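Enoyl-CoA hydratase/isomerase family protein (Bacillus anthracis, PDB 3KQF) probably catalyses the reversible hydration of 2-trans-enoyl-CoA thioesters to 3-hydroxyacyl-CoA in fatty-acid oxidation. Local coordinates at residues A[97-102]-A[151-156]; A[247-252]-A[256-261]; A[74-79]-A[85-90]; A[12-17]-A[49-54]. All blocks are in the same frame, centred on the assembly; numbering follows the deposited sequence.

Contact 1 of 4, residues A[97-102]-A[151-156]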
loop_
_atom_site.group_PDB
_atom_site.type_symbol
_atom_site.label_atom_id
_atom_site.label_comp_id
_atom_site.label_asym_id
_atom_site.label_seq_id
_atom_site.Cartn_x
_atom_site.Cartn_y
_atom_site.Cartn_z
HETATM N N MSE A 97 -10.523 20.715 0.375
HETATM C CA MSE A 97 -11.188 21.261 -0.806
HETATM C C MSE A 97 -10.514 20.808 -2.105
HETATM O O MSE A 97 -11.200 20.560 -3.107
HETATM C CB MSE A 97 -11.259 22.787 -0.723
HETATM C CG MSE A 97 -12.089 23.312 0.438
HETATM SE SE MSE A 97 -12.053 25.282 0.484
HETATM C CE MSE A 97 -12.879 25.533 -1.212
ATOM N N VAL A 98 -9.179 20.699 -2.092
ATOM C CA VAL A 98 -8.441 20.215 -3.274
ATOM C C VAL A 98 -8.818 18.773 -3.519
ATOM O O VAL A 98 -9.170 18.385 -4.633
ATOM C CB VAL A 98 -6.897 20.251 -3.068
ATOM C CG1 VAL A 98 -6.178 19.474 -4.217
ATOM C CG2 VAL A 98 -6.402 21.669 -2.964
ATOM N N GLU A 99 -8.773 17.983 -2.455
ATOM C CA GLU A 99 -9.046 16.568 -2.538
ATOM C C GLU A 99 -10.467 16.286 -3.015
ATOM O O GLU A 99 -10.675 15.380 -3.821
ATOM C CB GLU A 99 -8.784 15.913 -1.182
ATOM C CG GLU A 99 -8.652 14.422 -1.237
ATOM C CD GLU A 99 -8.120 13.841 0.057
ATOM O OE1 GLU A 99 -7.121 13.082 -0.002
ATOM O OE2 GLU A 99 -8.670 14.172 1.130
ATOM N N GLN A 100 -11.425 17.081 -2.548
ATOM C CA GLN A 100 -12.837 16.907 -2.917
ATOM C C GLN A 100 -13.344 17.574 -4.196
ATOM O O GLN A 100 -14.532 17.485 -4.495
ATOM C CB GLN A 100 -13.707 17.284 -1.727
ATOM C CG GLN A 100 -13.455 16.369 -0.534
ATOM C CD GLN A 100 -14.153 16.831 0.728
ATOM O OE1 GLN A 100 -14.928 17.783 0.702
ATOM N NE2 GLN A 100 -13.864 16.165 1.850
ATOM N N LEU A 101 -12.471 18.217 -4.960
ATOM C CA LEU A 101 -12.887 18.741 -6.259
ATOM C C LEU A 101 -13.365 17.563 -7.112
ATOM O O LEU A 101 -12.795 16.462 -7.039
ATOM C CB LEU A 101 -11.739 19.407 -6.988
ATOM C CG LEU A 101 -11.355 20.804 -6.564
ATOM C CD1 LEU A 101 -10.080 21.217 -7.316
ATOM C CD2 LEU A 101 -12.524 21.762 -6.817
ATOM N N PRO A 102 -14.418 17.773 -7.915
ATOM C CA PRO A 102 -14.878 16.668 -8.734
ATOM C C PRO A 102 -13.864 16.268 -9.780
ATOM O O PRO A 102 -13.820 15.111 -10.212
ATOM C CB PRO A 102 -16.144 17.230 -9.422
ATOM C CG PRO A 102 -16.067 18.683 -9.273
ATOM C CD PRO A 102 -15.312 18.940 -8.010
ATOM N N THR A 151 0.214 13.001 8.083
ATOM C CA THR A 151 0.299 11.748 8.842
ATOM C C THR A 151 -0.700 10.688 8.354
ATOM O O THR A 151 -0.590 9.516 8.712
ATOM C CB THR A 151 0.028 11.956 10.375
ATOM O OG1 THR A 151 -1.343 12.285 10.578
ATOM C CG2 THR A 151 0.924 13.039 10.966
ATOM N N GLN A 152 -1.709 11.138 7.612
ATOM C CA GLN A 152 -2.774 10.276 7.078
ATOM C C GLN A 152 -2.632 9.968 5.578
ATOM O O GLN A 152 -2.715 8.802 5.167
ATOM C CB GLN A 152 -4.109 10.956 7.339
ATOM C CG GLN A 152 -4.313 11.272 8.819
ATOM C CD GLN A 152 -4.151 10.034 9.655
ATOM O OE1 GLN A 152 -4.845 9.026 9.416
ATOM N NE2 GLN A 152 -3.223 10.075 10.633
ATOM N N ARG A 153 -2.417 10.986 4.742
ATOM C CA ARG A 153 -2.288 10.747 3.304
ATOM C C ARG A 153 -0.967 10.085 2.896
ATOM O O ARG A 153 -0.937 9.313 1.940
ATOM C CB ARG A 153 -2.507 12.043 2.499
ATOM C CG ARG A 153 -3.903 12.673 2.733
ATOM C CD ARG A 153 -4.198 13.828 1.775
ATOM N NE ARG A 153 -5.531 14.372 1.993
ATOM C CZ ARG A 153 -5.819 15.408 2.786
ATOM N NH1 ARG A 153 -4.866 16.053 3.442
ATOM N NH2 ARG A 153 -7.084 15.796 2.933
ATOM N N LEU A 154 0.119 10.350 3.624
ATOM C CA LEU A 154 1.396 9.761 3.244
ATOM C C LEU A 154 1.403 8.230 3.443
ATOM O O LEU A 154 1.756 7.511 2.527
ATOM C CB LEU A 154 2.575 10.410 3.988
ATOM C CG LEU A 154 3.962 10.021 3.460
ATOM C CD1 LEU A 154 4.187 10.423 1.986
ATOM C CD2 LEU A 154 5.058 10.602 4.323
ATOM N N PRO A 155 1.011 7.730 4.633
ATOM C CA PRO A 155 1.057 6.255 4.730
ATOM C C PRO A 155 0.054 5.563 3.829
ATOM O O PRO A 155 0.277 4.424 3.416
ATOM C CB PRO A 155 0.739 5.968 6.211
ATOM C CG PRO A 155 0.081 7.203 6.715
ATOM C CD PRO A 155 0.666 8.355 5.914
ATOM N N ARG A 156 -1.051 6.238 3.525
ATOM C CA ARG A 156 -2.037 5.669 2.649
ATOM C C ARG A 156 -1.462 5.507 1.242
ATOM O O ARG A 156 -1.737 4.505 0.575
ATOM C CB ARG A 156 -3.330 6.487 2.638
ATOM C CG ARG A 156 -4.174 6.229 3.866
ATOM C CD ARG A 156 -5.371 7.110 3.928
ATOM N NE ARG A 156 -6.261 6.710 5.031
ATOM C CZ ARG A 156 -6.039 6.963 6.316
ATOM N NH1 ARG A 156 -4.967 7.636 6.717
ATOM N NH2 ARG A 156 -6.912 6.554 7.224
#
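E99 and R153 join two helices of the crotonase fold, helix 81-99 at its last residue and helix 150-158 in its middle, through one bidentate salt bridge. No other residue pair of 97-102 and 151-156 comes within 4.5 Å, and the backbones stay well apart, with 10.7 Å between the CA atoms of E99 and R153. Two long side chains approaching from opposite directions span that gap.

The ionic grip is side-on: R153 NE donates to E99 OE1 at 2.9 Å, and R153 NH2 to E99 OE2 at 2.9 Å, so each oxygen takes one N-H. E99 is modelled in two conformers, and this grip is that of the one described. Both oxygens lie close to the guanidinium plane. The carboxylate is turned 61° against that plane, however, and the donors reach its oxygens from above rather than within it. On the glutamate side CG stands anti to the backbone N (chi1 -163°) and the chain runs on extended, which carries the carboxylate off the helix end to the arginine.

Leucines pack against the charged pair: R153 lies against L122 of helix 116-123 and, across the interface, L231 of the second subunit, whose L227 touches E99. The bridge therefore sits beside a subunit boundary, which Q152 and R156 also reach with hydrogen bonds to the second subunit.

Further hydrogen bonds lie within helix 150-158. Q152 NE2 donates to T151 OG1 at 2.9 Å, while R156 reaches back along its own helix, and its NH1 meets both Q152 O and Q152 OE1 at 3.0 Å, the first lying in the guanidinium plane.

Contact 2 of 4, residues A[247-252]-A[256-261]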
loop_
_atom_site.group_PDB
_atom_site.type_symbol
_atom_site.label_atom_id
_atom_site.label_comp_id
_atom_site.label_asym_id
_atom_site.label_seq_id
_atom_site.Cartn_x
_atom_site.Cartn_y
_atom_site.Cartn_z
ATOM N N ARG A 247 -21.590 7.509 -23.207
ATOM C CA ARG A 247 -21.329 6.068 -23.375
ATOM C C ARG A 247 -21.660 5.618 -24.788
ATOM O O ARG A 247 -20.931 4.821 -25.383
ATOM C CB ARG A 247 -22.126 5.233 -22.375
ATOM C CG ARG A 247 -22.012 3.744 -22.609
ATOM C CD ARG A 247 -22.820 2.975 -21.592
ATOM N NE ARG A 247 -22.916 1.557 -21.933
ATOM C CZ ARG A 247 -23.826 1.028 -22.749
ATOM N NH1 ARG A 247 -23.814 -0.280 -22.980
ATOM N NH2 ARG A 247 -24.742 1.791 -23.341
ATOM N N LEU A 248 -22.764 6.137 -25.325
ATOM C CA LEU A 248 -23.193 5.807 -26.675
ATOM C C LEU A 248 -22.176 6.316 -27.708
ATOM O O LEU A 248 -21.855 5.612 -28.669
ATOM C CB LEU A 248 -24.598 6.369 -26.943
ATOM C CG LEU A 248 -25.660 5.815 -25.988
ATOM C CD1 LEU A 248 -27.000 6.511 -26.186
ATOM C CD2 LEU A 248 -25.783 4.297 -26.157
ATOM N N GLU A 249 -21.685 7.541 -27.511
ATOM C CA GLU A 249 -20.653 8.122 -28.376
ATOM C C GLU A 249 -19.385 7.267 -28.341
ATOM O O GLU A 249 -18.713 7.121 -29.365
ATOM C CB GLU A 249 -20.326 9.568 -27.940
ATOM C CG GLU A 249 -19.044 10.192 -28.526
ATOM C CD GLU A 249 -19.086 10.476 -30.023
ATOM O OE1 GLU A 249 -20.121 10.208 -30.682
ATOM O OE2 GLU A 249 -18.067 10.993 -30.544
ATOM N N GLY A 250 -19.059 6.728 -27.164
ATOM C CA GLY A 250 -17.884 5.868 -26.996
ATOM C C GLY A 250 -18.010 4.620 -27.855
ATOM O O GLY A 250 -17.077 4.240 -28.570
ATOM N N LEU A 251 -19.194 4.008 -27.813
ATOM C CA LEU A 251 -19.472 2.809 -28.581
ATOM C C LEU A 251 -19.407 3.086 -30.082
ATOM O O LEU A 251 -18.734 2.366 -30.802
ATOM C CB LEU A 251 -20.846 2.245 -28.211
ATOM C CG LEU A 251 -20.993 1.741 -26.773
ATOM C CD1 LEU A 251 -22.461 1.490 -26.410
ATOM C CD2 LEU A 251 -20.156 0.490 -26.561
ATOM N N GLN A 252 -20.083 4.148 -30.530
ATOM C CA GLN A 252 -20.127 4.523 -31.953
ATOM C C GLN A 252 -18.724 4.879 -32.455
ATOM O O GLN A 252 -18.339 4.485 -33.556
ATOM C CB GLN A 252 -21.087 5.706 -32.165
ATOM C CG GLN A 252 -21.402 6.086 -33.629
ATOM C CD GLN A 252 -22.351 5.118 -34.336
ATOM O OE1 GLN A 252 -22.728 4.074 -33.795
ATOM N NE2 GLN A 252 -22.752 5.478 -35.553
ATOM N N GLU A 256 -16.776 3.017 -35.387
ATOM C CA GLU A 256 -16.338 3.809 -36.540
ATOM C C GLU A 256 -14.825 4.094 -36.543
ATOM O O GLU A 256 -14.333 4.835 -37.397
ATOM C CB GLU A 256 -17.112 5.133 -36.598
ATOM C CG GLU A 256 -18.624 4.976 -36.769
ATOM C CD GLU A 256 -19.361 6.310 -36.833
ATOM O OE1 GLU A 256 -18.730 7.364 -36.616
ATOM O OE2 GLU A 256 -20.579 6.310 -37.102
ATOM N N LYS A 257 -14.096 3.523 -35.585
ATOM C CA LYS A 257 -12.643 3.714 -35.481
ATOM C C LYS A 257 -12.218 5.186 -35.647
ATOM O O LYS A 257 -11.352 5.510 -36.467
ATOM C CB LYS A 257 -11.913 2.805 -36.488
ATOM C CG LYS A 257 -12.061 1.306 -36.183
ATOM C CD LYS A 257 -11.293 0.438 -37.177
ATOM C CE LYS A 257 -11.402 -1.043 -36.825
ATOM N NZ LYS A 257 -10.681 -1.909 -37.805
ATOM N N ARG A 258 -12.855 6.064 -34.874
ATOM C CA ARG A 258 -12.554 7.503 -34.877
ATOM C C ARG A 258 -12.476 7.966 -33.425
ATOM O O ARG A 258 -12.878 7.233 -32.525
ATOM C CB ARG A 258 -13.650 8.295 -35.583
ATOM C CG ARG A 258 -15.004 8.185 -34.889
ATOM C CD ARG A 258 -16.010 9.148 -35.448
ATOM N NE ARG A 258 -17.323 8.897 -34.875
ATOM C CZ ARG A 258 -17.753 9.364 -33.708
ATOM N NH1 ARG A 258 -16.979 10.137 -32.951
ATOM N NH2 ARG A 258 -18.978 9.057 -33.300
ATOM N N THR A 259 -11.994 9.187 -33.200
ATOM C CA THR A 259 -11.862 9.720 -31.834
ATOM C C THR A 259 -13.223 10.127 -31.271
ATOM O O THR A 259 -13.986 10.803 -31.948
ATOM C CB THR A 259 -10.966 10.962 -31.798
ATOM O OG1 THR A 259 -9.726 10.688 -32.463
ATOM C CG2 THR A 259 -10.697 11.382 -30.344
ATOM N N PRO A 260 -13.528 9.731 -30.022
ATOM C CA PRO A 260 -14.822 10.131 -29.489
ATOM C C PRO A 260 -14.805 11.597 -29.035
ATOM O O PRO A 260 -13.755 12.118 -28.660
ATOM C CB PRO A 260 -15.031 9.170 -28.311
ATOM C CG PRO A 260 -13.635 8.833 -27.844
ATOM C CD PRO A 260 -12.767 8.875 -29.085
HETATM N N MSE A 261 -15.951 12.260 -29.136
HETATM C CA MSE A 261 -16.098 13.652 -28.710
HETATM C C MSE A 261 -17.117 13.709 -27.590
HETATM O O MSE A 261 -18.323 13.884 -27.816
HETATM C CB MSE A 261 -16.506 14.557 -29.883
HETATM C CG MSE A 261 -15.341 15.039 -30.720
HETATM SE SE MSE A 261 -15.906 16.035 -32.303
HETATM C CE MSE A 261 -17.512 16.901 -31.593
#
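E249 and R258 link helix 245-255 to the chain that folds back after it. Their salt bridge is end-on: R258 NH1 to E249 OE2 measures 2.8 Å and R258 NH2 to E249 OE1 3.1 Å, both nearly straight. The oxygens lie in the guanidinium plane, yet the donors come from above the carboxylate, the two planes being 38° apart. A second ionic bond, R258 NE to E256 OE1 at 2.7 Å, engages the NE N-H, again in the guanidinium plane, so two carboxylates fix its rotation. Sharing one cation should ease the repulsion between these acids, whose OE1 atoms stand 6.7 Å apart.

Among the other hydrogen bonds, E249 OE2 accepts a second donor, M261 N at 2.8 Å, through its anti lone pair. The bend in the E249 chain (chi2 68°) turns the carboxylate to meet both partners. E256 N closes the last helical turn on Q252 O at 2.8 Å, and Q252 NE2 adds a weak, strongly bent bond to E256 OE2.

Van der Waals contact is modest. P260 CB lies 4.1 Å from E249 CG, and Q252 CG sits at the edge of the R258 guanidinium. P260 also packs on A253 and on T141 of the third subunit, which places this surface contact beside a neighbouring chain.

At K257, phi turns positive (46°) and two bonds run back into the last turn: a Schellman motif ends the helix, and the E249-R258-E256 salt-bridge network ties the returning chain to it.

Contact 3 of 4, residues A[74-79]-A[85-90]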
loop_
_atom_site.group_PDB
_atom_site.type_symbol
_atom_site.label_atom_id
_atom_site.label_comp_id
_atom_site.label_asym_id
_atom_site.label_seq_id
_atom_site.Cartn_x
_atom_site.Cartn_y
_atom_site.Cartn_z
ATOM N N LYS A 74 7.241 32.952 8.843
ATOM C CA LYS A 74 7.398 34.351 9.210
ATOM C C LYS A 74 6.093 34.821 9.819
ATOM O O LYS A 74 6.097 35.531 10.817
ATOM C CB LYS A 74 7.796 35.202 8.004
ATOM C CG LYS A 74 9.201 34.927 7.510
ATOM C CD LYS A 74 9.532 35.752 6.291
ATOM C CE LYS A 74 10.913 35.441 5.753
ATOM N NZ LYS A 74 11.220 36.292 4.572
ATOM N N GLU A 75 4.979 34.401 9.221
ATOM C CA GLU A 75 3.640 34.728 9.727
ATOM C C GLU A 75 3.293 33.959 11.010
ATOM O O GLU A 75 2.665 34.511 11.925
ATOM C CB GLU A 75 2.595 34.429 8.649
ATOM C CG GLU A 75 1.151 34.726 9.034
ATOM C CD GLU A 75 0.201 34.611 7.856
ATOM O OE1 GLU A 75 0.294 33.626 7.090
ATOM O OE2 GLU A 75 -0.656 35.505 7.700
ATOM N N ARG A 76 3.712 32.692 11.081
ATOM C CA ARG A 76 3.418 31.852 12.238
ATOM C C ARG A 76 4.102 32.314 13.531
ATOM O O ARG A 76 3.524 32.199 14.611
ATOM C CB ARG A 76 3.808 30.390 11.971
ATOM C CG ARG A 76 3.014 29.696 10.884
ATOM C CD ARG A 76 1.517 29.658 11.202
ATOM N NE ARG A 76 0.792 28.772 10.292
ATOM C CZ ARG A 76 0.690 27.451 10.446
ATOM N NH1 ARG A 76 1.281 26.834 11.468
ATOM N NH2 ARG A 76 0.004 26.736 9.568
ATOM N N ALA A 77 5.332 32.806 13.417
ATOM C CA ALA A 77 6.093 33.261 14.595
ATOM C C ALA A 77 5.334 34.197 15.520
ATOM O O ALA A 77 4.832 35.248 15.106
ATOM C CB ALA A 77 7.419 33.916 14.173
ATOM N N GLY A 78 5.260 33.799 16.786
ATOM C CA GLY A 78 4.596 34.594 17.813
ATOM C C GLY A 78 3.079 34.518 17.867
ATOM O O GLY A 78 2.468 35.167 18.704
HETATM N N MSE A 79 2.457 33.735 16.985
HETATM C CA MSE A 79 1.000 33.614 17.003
HETATM C C MSE A 79 0.542 33.064 18.343
HETATM O O MSE A 79 1.190 32.179 18.919
HETATM C CB MSE A 79 0.498 32.676 15.903
HETATM C CG MSE A 79 0.318 33.274 14.535
HETATM SE SE MSE A 79 -0.530 31.940 13.361
HETATM C CE MSE A 79 -0.963 33.118 11.877
ATOM N N ARG A 85 -4.414 27.635 16.013
ATOM C CA ARG A 85 -5.520 26.746 15.657
ATOM C C ARG A 85 -6.246 27.186 14.391
ATOM O O ARG A 85 -6.614 26.353 13.569
ATOM C CB ARG A 85 -6.523 26.612 16.803
ATOM C CG ARG A 85 -5.953 25.958 18.015
ATOM C CD ARG A 85 -7.044 25.563 18.988
ATOM N NE ARG A 85 -6.460 25.025 20.201
ATOM C CZ ARG A 85 -6.319 25.694 21.333
ATOM N NH1 ARG A 85 -6.769 26.943 21.449
ATOM N NH2 ARG A 85 -5.761 25.089 22.373
ATOM N N HIS A 86 -6.448 28.490 14.234
ATOM C CA HIS A 86 -7.123 29.019 13.058
ATOM C C HIS A 86 -6.275 28.816 11.809
ATOM O O HIS A 86 -6.802 28.452 10.754
ATOM C CB HIS A 86 -7.464 30.509 13.219
ATOM C CG HIS A 86 -7.961 31.145 11.956
ATOM N ND1 HIS A 86 -7.145 31.880 11.123
ATOM C CD2 HIS A 86 -9.179 31.119 11.364
ATOM C CE1 HIS A 86 -7.845 32.298 10.083
ATOM N NE2 HIS A 86 -9.081 31.848 10.204
ATOM N N ALA A 87 -4.966 29.035 11.931
ATOM C CA ALA A 87 -4.057 28.892 10.790
ATOM C C ALA A 87 -3.953 27.442 10.338
ATOM O O ALA A 87 -4.023 27.155 9.133
ATOM C CB ALA A 87 -2.690 29.439 11.119
ATOM N N VAL A 88 -3.803 26.521 11.289
ATOM C CA VAL A 88 -3.719 25.100 10.934
ATOM C C VAL A 88 -5.064 24.678 10.330
ATOM O O VAL A 88 -5.098 23.922 9.352
ATOM C CB VAL A 88 -3.298 24.220 12.124
ATOM C CG1 VAL A 88 -3.039 22.811 11.677
ATOM C CG2 VAL A 88 -2.017 24.766 12.744
ATOM N N SER A 89 -6.163 25.214 10.863
ATOM C CA SER A 89 -7.487 24.923 10.323
ATOM C C SER A 89 -7.627 25.388 8.865
ATOM O O SER A 89 -8.193 24.673 8.019
ATOM C CB SER A 89 -8.572 25.547 11.190
ATOM O OG SER A 89 -9.839 25.307 10.615
HETATM N N MSE A 90 -7.112 26.579 8.579
HETATM C CA MSE A 90 -7.161 27.124 7.230
HETATM C C MSE A 90 -6.412 26.230 6.239
HETATM O O MSE A 90 -6.911 25.956 5.145
HETATM C CB MSE A 90 -6.601 28.549 7.219
HETATM C CG MSE A 90 -7.532 29.540 7.862
HETATM SE SE MSE A 90 -9.179 29.668 6.830
HETATM C CE MSE A 90 -8.434 30.471 5.219
#
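This is a van der Waals contact between the end of helix 73-76, with the turn after it, and the flank of helix 81-99, and its centre is the methyl group of A87. In the conformer described, one of two modelled, R76 lays one guanidinium face over that methyl: R76 NE is 3.6 Å from A87 CB, and V88 N lies over the same face. The R76 chain bends at chi2 (-60°), bringing its flat group across to the second helix. V88 adds a looser touch, its CG2 4.1 Å from R76 NH1, with the two side chains crossing at about a right angle.

M79, a selenomethionine, reaches the methyl as well, with SE 4.0 Å from A87 CB; its chain is extended beyond CG. No hydrogen bond joins 74-79 to 85-90, and the CA atoms of R76 and A87 remain 8.2 Å apart.

L35 of helix 35-49 touches both M79 and A87, while Y238 of the second subunit packs on R76 and V88, so the contact lies between a third helix and a subunit interface.

The chain reverses at R76 to M79, closed by M79 N to R76 O at 3.0 Å with G78 at positive phi: a type II beta turn linking helix 73-76 to helix 81-99.

Contact 4 of 4, residues A[12-17]-A[49-54]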
loop_
_atom_site.group_PDB
_atom_site.type_symbol
_atom_site.label_atom_id
_atom_site.label_comp_id
_atom_site.label_asym_id
_atom_site.label_seq_id
_atom_site.Cartn_x
_atom_site.Cartn_y
_atom_site.Cartn_z
ATOM N N VAL A 12 -4.245 32.028 -12.021
ATOM C CA VAL A 12 -5.134 30.993 -12.560
ATOM C C VAL A 12 -5.098 31.126 -14.069
ATOM O O VAL A 12 -5.285 32.221 -14.587
ATOM C CB VAL A 12 -6.577 31.147 -12.067
ATOM C CG1 VAL A 12 -7.475 30.087 -12.701
ATOM C CG2 VAL A 12 -6.646 31.040 -10.567
ATOM N N ASP A 13 -4.817 30.028 -14.769
ATOM C CA ASP A 13 -4.742 30.051 -16.231
ATOM C C ASP A 13 -5.601 28.956 -16.876
ATOM O O ASP A 13 -5.394 27.746 -16.624
ATOM C CB ASP A 13 -3.294 29.916 -16.695
ATOM C CG ASP A 13 -3.140 30.053 -18.211
ATOM O OD1 ASP A 13 -4.086 30.517 -18.894
ATOM O OD2 ASP A 13 -2.058 29.705 -18.723
ATOM N N TYR A 14 -6.557 29.414 -17.694
ATOM C CA TYR A 14 -7.490 28.575 -18.455
ATOM C C TYR A 14 -7.100 28.542 -19.934
ATOM O O TYR A 14 -7.960 28.385 -20.801
ATOM C CB TYR A 14 -8.918 29.149 -18.385
ATOM C CG TYR A 14 -9.609 29.050 -17.051
ATOM C CD1 TYR A 14 -9.460 30.040 -16.095
ATOM C CD2 TYR A 14 -10.464 27.984 -16.771
ATOM C CE1 TYR A 14 -10.105 29.953 -14.874
ATOM C CE2 TYR A 14 -11.119 27.894 -15.558
ATOM C CZ TYR A 14 -10.941 28.884 -14.617
ATOM O OH TYR A 14 -11.582 28.791 -13.406
ATOM N N ALA A 15 -5.816 28.702 -20.229
ATOM C CA ALA A 15 -5.342 28.718 -21.609
ATOM C C ALA A 15 -5.717 27.444 -22.352
ATOM O O ALA A 15 -6.212 27.506 -23.471
ATOM C CB ALA A 15 -3.820 28.937 -21.657
ATOM N N THR A 16 -5.495 26.297 -21.706
ATOM C CA THR A 16 -5.767 24.999 -22.303
ATOM C C THR A 16 -7.225 24.579 -22.074
ATOM O O THR A 16 -7.677 24.515 -20.927
ATOM C CB THR A 16 -4.835 23.942 -21.695
ATOM O OG1 THR A 16 -3.482 24.431 -21.723
ATOM C CG2 THR A 16 -4.943 22.614 -22.457
ATOM N N PRO A 17 -7.962 24.277 -23.159
ATOM C CA PRO A 17 -9.377 23.869 -23.051
ATOM C C PRO A 17 -9.638 22.706 -22.073
ATOM O O PRO A 17 -8.907 21.707 -22.088
ATOM C CB PRO A 17 -9.726 23.448 -24.474
ATOM C CG PRO A 17 -8.808 24.231 -25.331
ATOM C CD PRO A 17 -7.539 24.400 -24.568
ATOM N N ASN A 49 -15.051 24.121 -8.366
ATOM C CA ASN A 49 -15.954 23.083 -7.903
ATOM C C ASN A 49 -17.289 23.068 -8.695
ATOM O O ASN A 49 -17.890 22.005 -8.883
ATOM C CB ASN A 49 -16.207 23.269 -6.394
ATOM C CG ASN A 49 -16.841 22.069 -5.757
ATOM O OD1 ASN A 49 -16.177 21.052 -5.544
ATOM N ND2 ASN A 49 -18.104 22.202 -5.357
ATOM N N GLU A 50 -17.714 24.243 -9.165
ATOM C CA GLU A 50 -18.963 24.398 -9.912
ATOM C C GLU A 50 -18.776 24.567 -11.425
ATOM O O GLU A 50 -19.732 24.873 -12.136
ATOM C CB GLU A 50 -19.736 25.600 -9.350
ATOM C CG GLU A 50 -20.121 25.434 -7.889
ATOM C CD GLU A 50 -21.153 24.341 -7.677
ATOM O OE1 GLU A 50 -22.229 24.397 -8.313
ATOM O OE2 GLU A 50 -20.908 23.446 -6.842
ATOM N N GLU A 51 -17.559 24.358 -11.916
ATOM C CA GLU A 51 -17.277 24.495 -13.351
ATOM C C GLU A 51 -17.416 23.176 -14.111
ATOM O O GLU A 51 -16.509 22.356 -14.110
ATOM C CB GLU A 51 -15.882 25.079 -13.584
ATOM C CG GLU A 51 -15.772 26.572 -13.332
ATOM C CD GLU A 51 -14.346 27.095 -13.502
ATOM O OE1 GLU A 51 -13.427 26.292 -13.796
ATOM O OE2 GLU A 51 -14.142 28.313 -13.334
ATOM N N ALA A 52 -18.561 22.990 -14.763
ATOM C CA ALA A 52 -18.816 21.803 -15.571
ATOM C C ALA A 52 -17.901 21.702 -16.821
ATOM O O ALA A 52 -17.634 20.600 -17.317
ATOM C CB ALA A 52 -20.290 21.776 -15.993
ATOM N N ASN A 53 -17.432 22.845 -17.317
ATOM C CA ASN A 53 -16.561 22.881 -18.494
ATOM C C ASN A 53 -15.109 22.520 -18.148
ATOM O O ASN A 53 -14.313 22.195 -19.034
ATOM C CB ASN A 53 -16.608 24.271 -19.131
ATOM C CG ASN A 53 -15.873 24.338 -20.456
ATOM O OD1 ASN A 53 -15.714 23.331 -21.150
ATOM N ND2 ASN A 53 -15.440 25.538 -20.826
ATOM N N THR A 54 -14.763 22.589 -16.866
ATOM C CA THR A 54 -13.396 22.279 -16.412
ATOM C C THR A 54 -13.283 20.801 -16.076
ATOM O O THR A 54 -13.965 20.303 -15.178
ATOM C CB THR A 54 -12.996 23.131 -15.210
ATOM O OG1 THR A 54 -13.006 24.508 -15.604
ATOM C CG2 THR A 54 -11.592 22.763 -14.720
#
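With chi1 at -70° in Y14 and -76° in E51, each side chain has CG anti to its own carbonyl carbon, and the two reach toward each other from opposite directions. E51 continues extended, which brings its carboxylate to the far end of the tyrosine. There Y14 OH donates a weak hydrogen bond to E51 OE2 at 2.6 Å. The carboxylate is turned 54° from the ring, and E51 OE1 lies at the ring edge, in its plane, 3.3 Å from Y14 CE2.

That same oxygen has a second contact: T54 OG1 donates to E51 OE1 at 2.6 Å, meeting it on the anti side, out of the carboxylate plane. T54 thus positions the acid that receives the tyrosine, and its OG1 also stands at the ring edge, 3.9 Å from Y14 CE2.

In the crotonase fold this pairing connects the end of the outermost strand 10-13 to the loop that leads from helix 35-49 into strand 56-61. V20 of the adjacent strand 19-24 packs on both Y14 and T54, and I48 of helix 35-49 packs on Y14.

The loop has its own closure, T54 N to E51 O at 3.3 Å, and R213 NH2 donates to E51 O.

In the fold
Along the chain the contacts do not interleave: contact 4 closes first, followed by contacts 3, 1 and 2, all within one crotonase-family chain. Contacts 3 and 1 share helix 81-99, with centres 21 Å apart, and both touch the second subunit, so this helix carries two points beside the same interface. Contact 4, also 21 Å from contact 1 between centres, meets it directly: P102 CD packs 3.4 Å from N49 OD1. Contact 2 touches none of the others; its centre is 24 Å from that of contact 4 and 51 Å from that of contact 3, and it lies against the third subunit. The set thus runs from the six-stranded sheet's edge to interfaces with both partners of the trimer.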